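Local coordinates for protein mosquitocidal toxin (Lysinibacillus sphaericus, PDB 2VSE) that probably kills mosquito larvae as a toxin that joins an ADP-ribosyltransferase domain to a series of ricin-B-like lectin domains, at residues T420-S425 with K550-N555; V432-S437 with S447-Q452; N451-L456 with K468-P473. All coordinates share one frame; numbering follows the deposited sequence.

All three contacts lie in one ricin-B-like domain, and each is within about 10 Å of the others, centre to centre. Contact 1 is the surface member, closing the first strand of the domain on the last through backbone bonds and one hydroxyl. Contact 2 is the buried one, where loop 447-452 meets strand 431-436 through one firm backbone bond, a water, and weaker bonds from a carboxylate, a lysine and two amides. Contact 3, partly buried, joins the ends of the hairpin that follows that loop and shares N451 and Q452 with contact 2. Contacts 1 and 3 belong to the same sheet, joined through Y421 O and W454 N, whereas W454 NE1 and Q435 OE1 tie contact 3 to contact 2.

Contact 1: T420-S425 with K550-N555; sequences TYQVSS and KPFSFN
The first and last strands of a ricin-B-like domain meet where T420-Q422 pairs antiparallel with K550-F552, and more than 120 residues of chain lie between them. Q422 and K550 form the hydrogen-bonded pair: Q422 N donates a hydrogen bond to K550 O at 2.9 Å, and K550 N donates one to Q422 O at 2.9 Å, the latter nearly straight at 176°. Y421 and P551 make the next, non-hydrogen-bonded pair, and their side chains diverge. The Y421 ring nevertheless leans back on the proline, CE1 coming 3.8 Å from P551 CG, while the carbonyl carbon of K550 sits at the edge of the ring. This position follows from a CG anti to the carbonyl carbon (chi1 -65°), and the far end of the ring is secured by a hydrogen bond from OH to K417 O.

Beyond P551 the strand ends, but T420 continues the grip with two bonds to F552. F552 N approaches T420 O at 3.0 Å from above the carbonyl plane, so no lone pair is met directly. T420 OG1 then donates to F552 O at 2.6 Å, almost in line with that C=O bond. The hydroxyl lies between backbone N and carbonyl carbon, facing F552. On the face that carries the side chains of Q422 and K550, the amide of Q422 runs obliquely past F552, the two planes 35° apart, with Q422 OE1 touching F552 CD1 at 3.0 Å. Farther along, F552 CE2 projects over the centre of the F554 ring, 3.5 Å above its plane, and F552 also packs on V453. Pairing of first and last strands in this way is the closure of a beta-trefoil, here that of a ricin B lectin domain.

Contact 2: V432-S437 with S447-Q452; sequences VIEQIS and SDKENQ
Q435 and N451 make the firm backbone link between strand 431-436 and the loop that leads into strand 454-459: Q435 N donates to N451 O at 2.8 Å and 163°. Around it the packing is close. The CG2 methyl of V432 presses on the Q452 amide, which it meets at about a right angle, 3.5 Å from NE2. The glutamine chain is extended beyond CG, and its OE1 accepts S447 N on a lone pair, in the carbonyl plane, at 2.9 Å. That bond fixes the rotation of the amide, whose NE2 faces S445 O and, more weakly, E434 OE2 at 3.1 Å. A water also bridges the two backbones, donating to I433 O and, at 2.6 Å, to Q452 O.

Toward the partly exposed side the fit is looser. K449 reaches in with a chain bent at chi2, chi3 and chi4, and its NZ comes 3.2 Å from E434 OE2, a salt bridge of weak hydrogen-bond geometry. N451 adds another weak bond, ND2 to Q435 O at 3.0 Å and only 121°. Its CG lies between backbone N and carbonyl carbon (chi1 75°), which turns the amide across the strand, beside the CG of E434.

E434 is buried, and both its carboxylate oxygens have polar partners: H442 NE2 holds OE1, while an amide and an ammonium group share OE2, both weakly. The nearby lysine would probably favour the ionised form of E434. The backbone bond first, then charge pairing and amide bonds, join hairpin 431-445 to the loop carrying Q452, the glutamine of a QxW sequence.

Contact 3: N451-L456 with K468-P473; sequences NQVWNL and KSLKYP
A water shares the V453-L470 junction with a weak direct bond at the end of hairpin 454-469. That bond, from L470 N to V453 O, measures 3.4 Å at 140°, and the water supplements it, donating to V453 O and accepting from L470 N at 3.0 Å. It also lies over the centre of one face of the W454 ring, about 4.0 Å above the plane. Two residues along the strands the geometry becomes regular: N455 N donates to K468 O at 2.7 Å, in the carbonyl plane, and K468 N to N455 O at 176°. The side chains of this hydrogen-bonded pair share a sheet face, with N455 CB 4.1 Å from K468 CB.

W454 and S469 form the adjacent non-hydrogen-bonded pair. The tryptophan, its CG anti to the carbonyl carbon (chi1 -61°), brings CE3 to 3.3 Å from S469 N, a slanting approach to the backbone. Its NE1 is taken by I433 O, which pins the indole between the hairpin and strand 431-436. The two aliphatic side chains at the end of the contact run alongside one another, pointing the same way, V453 CG1 touching L470 CD2 at 3.6 Å, with F554 packed against both.

Past S469 the chain turns. S469 OG, anti to the backbone N, accepts Y472 N at 2.6 Å in an ST motif and is also hydrogen-bonded to Q435 OE1. K468 curls its bent chain back, and NZ donates to P473 O within the same segment. Q452, V453 and W454 spell the QxW sequence of ricin B domains, and their placement at the start of a hairpin, with the tryptophan directed inward, is typical of the beta-trefoil lectin fold.

Contact 1: T420-S425 with K550-N555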
ATOM      1  N   THR A 420       7.817  -8.997   7.677  1.00 47.59           N
ATOM      2  CA  THR A 420       8.826  -8.153   8.313  1.00 47.34           C
ATOM      3  C   THR A 420       8.378  -6.706   8.418  1.00 47.52           C
ATOM      4  O   THR A 420       7.829  -6.127   7.475  1.00 47.55           O
ATOM      5  CB  THR A 420      10.181  -8.193   7.584  1.00 47.07           C
ATOM      6  OG1 THR A 420       9.955  -8.129   6.176  1.00 46.21           O
ATOM      7  CG2 THR A 420      10.940  -9.465   7.923  1.00 46.27           C
ATOM      8  N   TYR A 421       8.629  -6.139   9.589  1.00 47.60           N
ATOM      9  CA  TYR A 421       8.189  -4.801   9.933  1.00 47.89           C
ATOM     10  C   TYR A 421       9.234  -4.067  10.749  1.00 48.10           C
ATOM     11  O   TYR A 421      10.086  -4.667  11.398  1.00 48.31           O
ATOM     12  CB  TYR A 421       6.889  -4.856  10.749  1.00 47.62           C
ATOM     13  CG  TYR A 421       5.719  -5.411   9.988  1.00 47.39           C
ATOM     14  CD1 TYR A 421       4.871  -4.576   9.266  1.00 47.22           C
ATOM     15  CD2 TYR A 421       5.458  -6.775   9.988  1.00 47.43           C
ATOM     16  CE1 TYR A 421       3.791  -5.087   8.562  1.00 47.67           C
ATOM     17  CE2 TYR A 421       4.393  -7.302   9.275  1.00 48.37           C
ATOM     18  CZ  TYR A 421       3.559  -6.452   8.572  1.00 48.10           C
ATOM     19  OH  TYR A 421       2.498  -6.982   7.884  1.00 48.29           O
ATOM     20  N   GLN A 422       9.141  -2.752  10.715  1.00 48.53           N
ATOM     21  CA  GLN A 422       9.879  -1.884  11.593  1.00 48.93           C
ATOM     22  C   GLN A 422       8.824  -1.293  12.518  1.00 49.03           C
ATOM     23  O   GLN A 422       7.705  -0.951  12.071  1.00 49.83           O
ATOM     24  CB  GLN A 422      10.521  -0.810  10.747  1.00 49.32           C
ATOM     25  CG  GLN A 422      11.802  -0.266  11.267  1.00 52.12           C
ATOM     26  CD  GLN A 422      12.700   0.173  10.149  1.00 54.37           C
ATOM     27  OE1 GLN A 422      13.323  -0.654   9.496  1.00 57.16           O
ATOM     28  NE2 GLN A 422      12.774   1.476   9.915  1.00 55.55           N
ATOM     29  N   VAL A 423       9.136  -1.229  13.808  1.00 48.54           N
ATOM     30  CA  VAL A 423       8.194  -0.752  14.817  1.00 47.96           C
ATOM     31  C   VAL A 423       8.773   0.510  15.452  1.00 48.13           C
ATOM     32  O   VAL A 423       9.865   0.486  16.012  1.00 48.24           O
ATOM     33  CB  VAL A 423       7.921  -1.837  15.899  1.00 47.57           C
ATOM     34  CG1 VAL A 423       6.842  -1.391  16.842  1.00 46.84           C
ATOM     35  CG2 VAL A 423       7.513  -3.141  15.254  1.00 46.88           C
ATOM     36  N   SER A 424       8.053   1.614  15.343  1.00 48.26           N
ATOM     37  CA  SER A 424       8.543   2.893  15.839  1.00 48.92           C
ATOM     38  C   SER A 424       7.475   3.632  16.643  1.00 49.10           C
ATOM     39  O   SER A 424       6.283   3.340  16.534  1.00 49.42           O
ATOM     40  CB  SER A 424       9.044   3.757  14.680  1.00 49.11           C
ATOM     41  OG  SER A 424       8.004   4.000  13.745  1.00 50.00           O
ATOM     42  N   SER A 425       7.913   4.581  17.461  1.00 49.20           N
ATOM     43  CA  SER A 425       7.022   5.287  18.381  1.00 48.99           C
ATOM     44  C   SER A 425       6.285   6.429  17.697  1.00 48.96           C
ATOM     45  O   SER A 425       6.845   7.128  16.849  1.00 49.00           O
ATOM     46  CB  SER A 425       7.815   5.817  19.579  1.00 49.02           C
ATOM     47  OG  SER A 425       7.071   6.771  20.312  1.00 48.99           O
ATOM     48  N   LYS A 550       5.419  -0.550  10.318  1.00 48.96           N
ATOM     49  CA  LYS A 550       5.605  -0.306   8.903  1.00 49.66           C
ATOM     50  C   LYS A 550       6.312  -1.470   8.194  1.00 49.44           C
ATOM     51  O   LYS A 550       7.377  -1.893   8.626  1.00 49.49           O
ATOM     52  CB  LYS A 550       6.375   1.004   8.706  1.00 49.68           C
ATOM     53  CG  LYS A 550       6.240   1.598   7.341  1.00 52.20           C
ATOM     54  CD  LYS A 550       7.180   2.794   7.145  1.00 55.56           C
ATOM     55  CE  LYS A 550       6.687   4.083   7.841  1.00 57.54           C
ATOM     56  NZ  LYS A 550       7.511   5.300   7.444  1.00 57.42           N
ATOM     57  N   PRO A 551       5.708  -1.989   7.103  1.00 49.48           N
ATOM     58  CA  PRO A 551       6.333  -3.012   6.266  1.00 49.30           C
ATOM     59  C   PRO A 551       7.757  -2.664   5.873  1.00 49.21           C
ATOM     60  O   PRO A 551       8.045  -1.534   5.481  1.00 49.30           O
ATOM     61  CB  PRO A 551       5.438  -3.026   5.022  1.00 49.23           C
ATOM     62  CG  PRO A 551       4.084  -2.701   5.563  1.00 49.05           C
ATOM     63  CD  PRO A 551       4.350  -1.654   6.614  1.00 49.38           C
ATOM     64  N   PHE A 552       8.655  -3.626   6.008  1.00 49.31           N
ATOM     65  CA  PHE A 552      10.039  -3.422   5.621  1.00 49.61           C
ATOM     66  C   PHE A 552      10.461  -4.590   4.751  1.00 50.04           C
ATOM     67  O   PHE A 552      10.248  -5.738   5.113  1.00 50.38           O
ATOM     68  CB  PHE A 552      10.956  -3.305   6.851  1.00 49.24           C
ATOM     69  CG  PHE A 552      12.359  -2.863   6.520  1.00 49.07           C
ATOM     70  CD1 PHE A 552      12.724  -1.534   6.641  1.00 48.80           C
ATOM     71  CD2 PHE A 552      13.310  -3.781   6.069  1.00 49.21           C
ATOM     72  CE1 PHE A 552      14.017  -1.111   6.316  1.00 50.03           C
ATOM     73  CE2 PHE A 552      14.594  -3.379   5.733  1.00 49.82           C
ATOM     74  CZ  PHE A 552      14.956  -2.034   5.853  1.00 49.99           C
ATOM     75  N   SER A 553      11.052  -4.310   3.600  1.00 50.51           N
ATOM     76  CA  SER A 553      11.581  -5.403   2.803  1.00 51.19           C
ATOM     77  C   SER A 553      13.034  -5.189   2.442  1.00 50.21           C
ATOM     78  O   SER A 553      13.395  -4.140   1.937  1.00 50.69           O
ATOM     79  CB  SER A 553      10.760  -5.640   1.539  1.00 51.85           C
ATOM     80  OG  SER A 553      11.066  -6.936   1.037  1.00 54.75           O
ATOM     81  N   PHE A 554      13.857  -6.192   2.705  1.00 49.56           N
ATOM     82  CA  PHE A 554      15.260  -6.137   2.341  1.00 49.11           C
ATOM     83  C   PHE A 554      15.501  -6.382   0.854  1.00 49.25           C
ATOM     84  O   PHE A 554      16.440  -5.815   0.293  1.00 49.47           O
ATOM     85  CB  PHE A 554      16.108  -7.080   3.194  1.00 48.82           C
ATOM     86  CG  PHE A 554      16.571  -6.468   4.492  1.00 48.56           C
ATOM     87  CD1 PHE A 554      17.554  -5.481   4.503  1.00 46.99           C
ATOM     88  CD2 PHE A 554      16.020  -6.872   5.703  1.00 47.19           C
ATOM     89  CE1 PHE A 554      17.976  -4.913   5.697  1.00 46.09           C
ATOM     90  CE2 PHE A 554      16.437  -6.301   6.894  1.00 46.52           C
ATOM     91  CZ  PHE A 554      17.415  -5.321   6.890  1.00 46.34           C
ATOM     92  N   ASN A 555      14.682  -7.211   0.203  1.00 49.42           N
ATOM     93  CA  ASN A 555      14.778  -7.267  -1.252  1.00 50.04           C
ATOM     94  C   ASN A 555      13.781  -6.344  -1.956  1.00 50.25           C
ATOM     95  O   ASN A 555      12.783  -6.777  -2.539  1.00 50.35           O
ATOM     96  CB  ASN A 555      14.926  -8.683  -1.848  1.00 50.47           C
ATOM     97  CG  ASN A 555      13.682  -9.504  -1.755  1.00 51.55           C
ATOM     98  OD1 ASN A 555      13.007  -9.525  -0.736  1.00 52.89           O
ATOM     99  ND2 ASN A 555      13.390 -10.229  -2.824  1.00 53.21           N
TER

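Contact 2: V432-S437 with S447-Q452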
ATOM      1  N   VAL A 432      13.103   3.624  16.183  1.00 48.16           N
ATOM      2  CA  VAL A 432      12.644   2.244  16.042  1.00 48.10           C
ATOM      3  C   VAL A 432      13.065   1.353  17.216  1.00 48.44           C
ATOM      4  O   VAL A 432      14.059   1.629  17.911  1.00 48.29           O
ATOM      5  CB  VAL A 432      13.146   1.595  14.723  1.00 48.27           C
ATOM      6  CG1 VAL A 432      12.558   2.308  13.492  1.00 47.67           C
ATOM      7  CG2 VAL A 432      14.678   1.556  14.670  1.00 47.45           C
ATOM      8  N   ILE A 433      12.305   0.279  17.420  1.00 48.52           N
ATOM      9  CA  ILE A 433      12.672  -0.765  18.366  1.00 48.21           C
ATOM     10  C   ILE A 433      13.821  -1.603  17.795  1.00 48.41           C
ATOM     11  O   ILE A 433      13.666  -2.277  16.767  1.00 48.27           O
ATOM     12  CB  ILE A 433      11.473  -1.661  18.725  1.00 48.29           C
ATOM     13  CG1 ILE A 433      10.284  -0.807  19.214  1.00 48.25           C
ATOM     14  CG2 ILE A 433      11.887  -2.726  19.743  1.00 47.42           C
ATOM     15  CD1 ILE A 433       9.107  -1.609  19.747  1.00 48.09           C
ATOM     16  N   GLU A 434      14.966  -1.549  18.479  1.00 48.40           N
ATOM     17  CA  GLU A 434      16.188  -2.204  18.035  1.00 48.52           C
ATOM     18  C   GLU A 434      16.647  -3.291  19.007  1.00 48.74           C
ATOM     19  O   GLU A 434      16.629  -3.103  20.229  1.00 49.02           O
ATOM     20  CB  GLU A 434      17.281  -1.157  17.842  1.00 48.57           C
ATOM     21  CG  GLU A 434      18.685  -1.695  17.616  1.00 48.80           C
ATOM     22  CD  GLU A 434      19.703  -0.590  17.540  1.00 48.93           C
ATOM     23  OE1 GLU A 434      20.454  -0.395  18.528  1.00 51.82           O
ATOM     24  OE2 GLU A 434      19.751   0.094  16.497  1.00 49.66           O
ATOM     25  N   GLN A 435      17.064  -4.427  18.461  1.00 48.71           N
ATOM     26  CA  GLN A 435      17.622  -5.478  19.272  1.00 49.24           C
ATOM     27  C   GLN A 435      19.147  -5.385  19.308  1.00 49.79           C
ATOM     28  O   GLN A 435      19.836  -5.584  18.301  1.00 49.39           O
ATOM     29  CB  GLN A 435      17.192  -6.833  18.751  1.00 49.27           C
ATOM     30  CG  GLN A 435      17.466  -7.963  19.722  1.00 51.24           C
ATOM     31  CD  GLN A 435      17.467  -9.301  19.031  1.00 54.19           C
ATOM     32  OE1 GLN A 435      17.599  -9.369  17.805  1.00 55.02           O
ATOM     33  NE2 GLN A 435      17.335 -10.379  19.806  1.00 54.17           N
ATOM     34  N   ILE A 436      19.684  -5.088  20.483  1.00 50.31           N
ATOM     35  CA  ILE A 436      21.128  -5.079  20.616  1.00 50.90           C
ATOM     36  C   ILE A 436      21.577  -6.274  21.477  1.00 50.99           C
ATOM     37  O   ILE A 436      20.827  -6.734  22.356  1.00 50.91           O
ATOM     38  CB  ILE A 436      21.654  -3.680  21.044  1.00 51.18           C
ATOM     39  CG1 ILE A 436      23.109  -3.507  20.611  1.00 52.27           C
ATOM     40  CG2 ILE A 436      21.416  -3.421  22.524  1.00 51.07           C
ATOM     41  CD1 ILE A 436      23.352  -2.255  19.790  1.00 54.25           C
ATOM     42  N   SER A 437      22.777  -6.793  21.187  1.00 51.01           N
ATOM     43  CA  SER A 437      23.155  -8.175  21.547  1.00 51.20           C
ATOM     44  C   SER A 437      21.981  -9.143  21.252  1.00 51.17           C
ATOM     45  O   SER A 437      21.446  -9.137  20.136  1.00 51.39           O
ATOM     46  CB  SER A 437      23.678  -8.278  22.992  1.00 51.38           C
ATOM     47  OG  SER A 437      22.743  -7.778  23.941  1.00 52.34           O
ATOM     48  N   SER A 447      18.333   3.240  11.027  1.00 47.85           N
ATOM     49  CA  SER A 447      19.292   3.215   9.915  1.00 48.06           C
ATOM     50  C   SER A 447      19.144   1.945   9.066  1.00 47.85           C
ATOM     51  O   SER A 447      20.089   1.524   8.391  1.00 47.46           O
ATOM     52  CB  SER A 447      20.737   3.427  10.400  1.00 48.00           C
ATOM     53  OG  SER A 447      21.105   2.450  11.351  1.00 48.61           O
ATOM     54  N   ASP A 448      17.947   1.348   9.115  1.00 47.70           N
ATOM     55  CA  ASP A 448      17.536   0.294   8.180  1.00 47.65           C
ATOM     56  C   ASP A 448      18.372  -0.985   8.289  1.00 47.90           C
ATOM     57  O   ASP A 448      18.621  -1.661   7.291  1.00 47.98           O
ATOM     58  CB  ASP A 448      17.534   0.826   6.727  1.00 47.42           C
ATOM     59  CG  ASP A 448      16.514   1.933   6.506  1.00 46.13           C
ATOM     60  OD1 ASP A 448      15.322   1.692   6.765  1.00 47.90           O
ATOM     61  OD2 ASP A 448      16.885   3.034   6.068  1.00 43.97           O
ATOM     62  N   LYS A 449      18.784  -1.317   9.511  1.00 48.30           N
ATOM     63  CA  LYS A 449      19.557  -2.534   9.774  1.00 48.65           C
ATOM     64  C   LYS A 449      18.711  -3.718  10.243  1.00 48.67           C
ATOM     65  O   LYS A 449      17.604  -3.538  10.748  1.00 48.58           O
ATOM     66  CB  LYS A 449      20.712  -2.264  10.752  1.00 48.92           C
ATOM     67  CG  LYS A 449      20.509  -1.100  11.717  1.00 49.44           C
ATOM     68  CD  LYS A 449      21.839  -0.416  12.027  1.00 49.68           C
ATOM     69  CE  LYS A 449      22.509  -0.951  13.283  1.00 50.79           C
ATOM     70  NZ  LYS A 449      22.171  -0.142  14.489  1.00 51.95           N
ATOM     71  N   GLU A 450      19.253  -4.921  10.054  1.00 48.93           N
ATOM     72  CA  GLU A 450      18.609  -6.188  10.428  1.00 49.21           C
ATOM     73  C   GLU A 450      18.047  -6.211  11.844  1.00 49.08           C
ATOM     74  O   GLU A 450      16.921  -6.667  12.060  1.00 49.16           O
ATOM     75  CB  GLU A 450      19.603  -7.341  10.281  1.00 49.43           C
ATOM     76  CG  GLU A 450      19.891  -7.727   8.853  1.00 50.12           C
ATOM     77  CD  GLU A 450      20.687  -9.005   8.764  1.00 51.55           C
ATOM     78  OE1 GLU A 450      21.931  -8.968   8.903  1.00 51.55           O
ATOM     79  OE2 GLU A 450      20.055 -10.056   8.549  1.00 53.18           O
ATOM     80  N   ASN A 451      18.836  -5.716  12.797  1.00 48.95           N
ATOM     81  CA  ASN A 451      18.435  -5.680  14.197  1.00 49.27           C
ATOM     82  C   ASN A 451      17.438  -4.570  14.493  1.00 49.26           C
ATOM     83  O   ASN A 451      17.107  -4.331  15.661  1.00 49.37           O
ATOM     84  CB  ASN A 451      19.657  -5.601  15.138  1.00 49.74           C
ATOM     85  CG  ASN A 451      20.311  -4.212  15.172  1.00 50.73           C
ATOM     86  OD1 ASN A 451      19.998  -3.329  14.368  1.00 53.97           O
ATOM     87  ND2 ASN A 451      21.234  -4.025  16.105  1.00 50.53           N
ATOM     88  N   GLN A 452      16.967  -3.900  13.437  1.00 48.85           N
ATOM     89  CA  GLN A 452      15.852  -2.956  13.541  1.00 48.50           C
ATOM     90  C   GLN A 452      14.598  -3.456  12.815  1.00 48.51           C
ATOM     91  O   GLN A 452      13.630  -2.711  12.630  1.00 48.35           O
ATOM     92  CB  GLN A 452      16.268  -1.581  13.019  1.00 48.37           C
ATOM     93  CG  GLN A 452      17.303  -0.897  13.887  1.00 48.48           C
ATOM     94  CD  GLN A 452      17.741   0.448  13.340  1.00 48.76           C
ATOM     95  OE1 GLN A 452      17.735   0.673  12.128  1.00 49.22           O
ATOM     96  NE2 GLN A 452      18.133   1.352  14.237  1.00 47.75           N
TER
HETATM   97  O   HOH W   1      12.006  -1.778  14.381  1.00 37.36           O

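Contact 3: N451-L456 with K468-P473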
ATOM      1  N   ASN A 451      18.836  -5.716  12.797  1.00 48.95           N
ATOM      2  CA  ASN A 451      18.435  -5.680  14.197  1.00 49.27           C
ATOM      3  C   ASN A 451      17.438  -4.570  14.493  1.00 49.26           C
ATOM      4  O   ASN A 451      17.107  -4.331  15.661  1.00 49.37           O
ATOM      5  CB  ASN A 451      19.657  -5.601  15.138  1.00 49.74           C
ATOM      6  CG  ASN A 451      20.311  -4.212  15.172  1.00 50.73           C
ATOM      7  OD1 ASN A 451      19.998  -3.329  14.368  1.00 53.97           O
ATOM      8  ND2 ASN A 451      21.234  -4.025  16.105  1.00 50.53           N
ATOM      9  N   GLN A 452      16.967  -3.900  13.437  1.00 48.85           N
ATOM     10  CA  GLN A 452      15.852  -2.956  13.541  1.00 48.50           C
ATOM     11  C   GLN A 452      14.598  -3.456  12.815  1.00 48.51           C
ATOM     12  O   GLN A 452      13.630  -2.711  12.630  1.00 48.35           O
ATOM     13  CB  GLN A 452      16.268  -1.581  13.019  1.00 48.37           C
ATOM     14  CG  GLN A 452      17.303  -0.897  13.887  1.00 48.48           C
ATOM     15  CD  GLN A 452      17.741   0.448  13.340  1.00 48.76           C
ATOM     16  OE1 GLN A 452      17.735   0.673  12.128  1.00 49.22           O
ATOM     17  NE2 GLN A 452      18.133   1.352  14.237  1.00 47.75           N
ATOM     18  N   VAL A 453      14.616  -4.725  12.415  1.00 48.31           N
ATOM     19  CA  VAL A 453      13.517  -5.311  11.656  1.00 48.32           C
ATOM     20  C   VAL A 453      12.988  -6.533  12.397  1.00 48.37           C
ATOM     21  O   VAL A 453      13.758  -7.355  12.888  1.00 48.26           O
ATOM     22  CB  VAL A 453      13.968  -5.679  10.202  1.00 48.23           C
ATOM     23  CG1 VAL A 453      12.837  -6.322   9.414  1.00 47.93           C
ATOM     24  CG2 VAL A 453      14.466  -4.446   9.475  1.00 47.64           C
ATOM     25  N   TRP A 454      11.670  -6.645  12.483  1.00 48.55           N
ATOM     26  CA  TRP A 454      11.047  -7.713  13.258  1.00 48.61           C
ATOM     27  C   TRP A 454      10.101  -8.526  12.390  1.00 48.90           C
ATOM     28  O   TRP A 454       9.438  -7.996  11.492  1.00 48.93           O
ATOM     29  CB  TRP A 454      10.303  -7.138  14.464  1.00 48.43           C
ATOM     30  CG  TRP A 454      11.206  -6.405  15.384  1.00 49.06           C
ATOM     31  CD1 TRP A 454      11.569  -5.090  15.297  1.00 49.19           C
ATOM     32  CD2 TRP A 454      11.893  -6.939  16.526  1.00 49.44           C
ATOM     33  NE1 TRP A 454      12.436  -4.771  16.310  1.00 49.41           N
ATOM     34  CE2 TRP A 454      12.657  -5.885  17.081  1.00 49.97           C
ATOM     35  CE3 TRP A 454      11.947  -8.207  17.128  1.00 48.19           C
ATOM     36  CZ2 TRP A 454      13.469  -6.057  18.218  1.00 49.92           C
ATOM     37  CZ3 TRP A 454      12.756  -8.382  18.253  1.00 48.53           C
ATOM     38  CH2 TRP A 454      13.504  -7.311  18.788  1.00 49.17           C
ATOM     39  N   ASN A 455      10.062  -9.818  12.675  1.00 48.96           N
ATOM     40  CA  ASN A 455       9.176 -10.752  12.029  1.00 49.34           C
ATOM     41  C   ASN A 455       7.942 -10.897  12.923  1.00 49.39           C
ATOM     42  O   ASN A 455       8.046 -11.360  14.061  1.00 49.26           O
ATOM     43  CB  ASN A 455       9.907 -12.090  11.914  1.00 49.77           C
ATOM     44  CG  ASN A 455       9.521 -12.887  10.682  1.00 50.94           C
ATOM     45  OD1 ASN A 455       9.269 -12.339   9.600  1.00 52.56           O
ATOM     46  ND2 ASN A 455       9.503 -14.209  10.834  1.00 51.91           N
ATOM     47  N   LEU A 456       6.788 -10.443  12.434  1.00 49.21           N
ATOM     48  CA  LEU A 456       5.528 -10.643  13.140  1.00 48.77           C
ATOM     49  C   LEU A 456       4.818 -11.828  12.513  1.00 48.86           C
ATOM     50  O   LEU A 456       4.517 -11.812  11.320  1.00 48.60           O
ATOM     51  CB  LEU A 456       4.651  -9.392  13.082  1.00 48.52           C
ATOM     52  CG  LEU A 456       4.997  -8.223  14.026  1.00 48.89           C
ATOM     53  CD1 LEU A 456       6.468  -7.740  13.930  1.00 47.48           C
ATOM     54  CD2 LEU A 456       4.044  -7.053  13.753  1.00 48.30           C
ATOM     55  N   LYS A 468       9.412 -11.527  16.469  1.00 48.94           N
ATOM     56  CA  LYS A 468      10.692 -12.219  16.438  1.00 49.19           C
ATOM     57  C   LYS A 468      11.771 -11.388  15.782  1.00 49.26           C
ATOM     58  O   LYS A 468      11.575 -10.810  14.710  1.00 49.56           O
ATOM     59  CB  LYS A 468      10.550 -13.557  15.704  1.00 49.13           C
ATOM     60  CG  LYS A 468       9.600 -14.560  16.391  1.00 50.13           C
ATOM     61  CD  LYS A 468       9.111 -15.691  15.469  1.00 49.72           C
ATOM     62  CE  LYS A 468      10.157 -16.777  15.239  1.00 50.47           C
ATOM     63  NZ  LYS A 468      10.690 -17.322  16.512  1.00 51.89           N
ATOM     64  N   SER A 469      12.916 -11.337  16.448  1.00 49.40           N
ATOM     65  CA  SER A 469      14.149 -10.799  15.889  1.00 49.31           C
ATOM     66  C   SER A 469      14.449 -11.381  14.504  1.00 49.30           C
ATOM     67  O   SER A 469      14.348 -12.594  14.298  1.00 49.53           O
ATOM     68  CB  SER A 469      15.282 -11.136  16.855  1.00 49.15           C
ATOM     69  OG  SER A 469      16.530 -11.232  16.195  1.00 49.88           O
ATOM     70  N   LEU A 470      14.819 -10.531  13.560  1.00 48.97           N
ATOM     71  CA  LEU A 470      15.220 -11.026  12.254  1.00 49.18           C
ATOM     72  C   LEU A 470      16.623 -11.658  12.296  1.00 49.25           C
ATOM     73  O   LEU A 470      16.840 -12.735  11.734  1.00 49.02           O
ATOM     74  CB  LEU A 470      15.148  -9.906  11.219  1.00 49.08           C
ATOM     75  CG  LEU A 470      15.159 -10.324   9.756  1.00 49.57           C
ATOM     76  CD1 LEU A 470      13.974 -11.241   9.445  1.00 50.21           C
ATOM     77  CD2 LEU A 470      15.146  -9.086   8.865  1.00 49.49           C
ATOM     78  N   LYS A 471      17.565 -10.997  12.969  1.00 49.29           N
ATOM     79  CA  LYS A 471      18.920 -11.542  13.090  1.00 49.70           C
ATOM     80  C   LYS A 471      18.993 -12.790  13.984  1.00 49.72           C
ATOM     81  O   LYS A 471      19.843 -13.648  13.770  1.00 49.73           O
ATOM     82  CB  LYS A 471      19.908 -10.485  13.591  1.00 49.91           C
ATOM     83  CG  LYS A 471      21.374 -10.825  13.319  1.00 50.59           C
ATOM     84  CD  LYS A 471      21.828 -10.315  11.961  1.00 51.04           C
ATOM     85  CE  LYS A 471      23.305 -10.591  11.716  1.00 51.60           C
ATOM     86  NZ  LYS A 471      23.539 -11.816  10.894  1.00 51.55           N
ATOM     87  N   TYR A 472      18.106 -12.883  14.975  1.00 49.87           N
ATOM     88  CA  TYR A 472      18.124 -13.985  15.947  1.00 50.09           C
ATOM     89  C   TYR A 472      16.739 -14.620  16.151  1.00 49.77           C
ATOM     90  O   TYR A 472      16.058 -14.328  17.138  1.00 49.45           O
ATOM     91  CB  TYR A 472      18.705 -13.507  17.289  1.00 50.75           C
ATOM     92  CG  TYR A 472      20.097 -12.917  17.172  1.00 51.65           C
ATOM     93  CD1 TYR A 472      21.204 -13.737  16.979  1.00 52.41           C
ATOM     94  CD2 TYR A 472      20.302 -11.535  17.234  1.00 52.43           C
ATOM     95  CE1 TYR A 472      22.486 -13.203  16.854  1.00 53.09           C
ATOM     96  CE2 TYR A 472      21.578 -10.988  17.114  1.00 52.54           C
ATOM     97  CZ  TYR A 472      22.666 -11.829  16.924  1.00 52.69           C
ATOM     98  OH  TYR A 472      23.936 -11.305  16.800  1.00 52.65           O
ATOM     99  N   PRO A 473      16.336 -15.523  15.232  1.00 49.54           N
ATOM    100  CA  PRO A 473      14.957 -16.030  15.176  1.00 49.40           C
ATOM    101  C   PRO A 473      14.510 -16.749  16.453  1.00 49.59           C
ATOM    102  O   PRO A 473      13.315 -16.761  16.757  1.00 49.97           O
ATOM    103  CB  PRO A 473      14.977 -17.003  13.995  1.00 49.33           C
ATOM    104  CG  PRO A 473      16.206 -16.670  13.223  1.00 49.31           C
ATOM    105  CD  PRO A 473      17.191 -16.139  14.201  1.00 49.20           C
TER
HETATM  106  O   HOH W   2      15.625  -8.099  15.136  1.00 60.91           O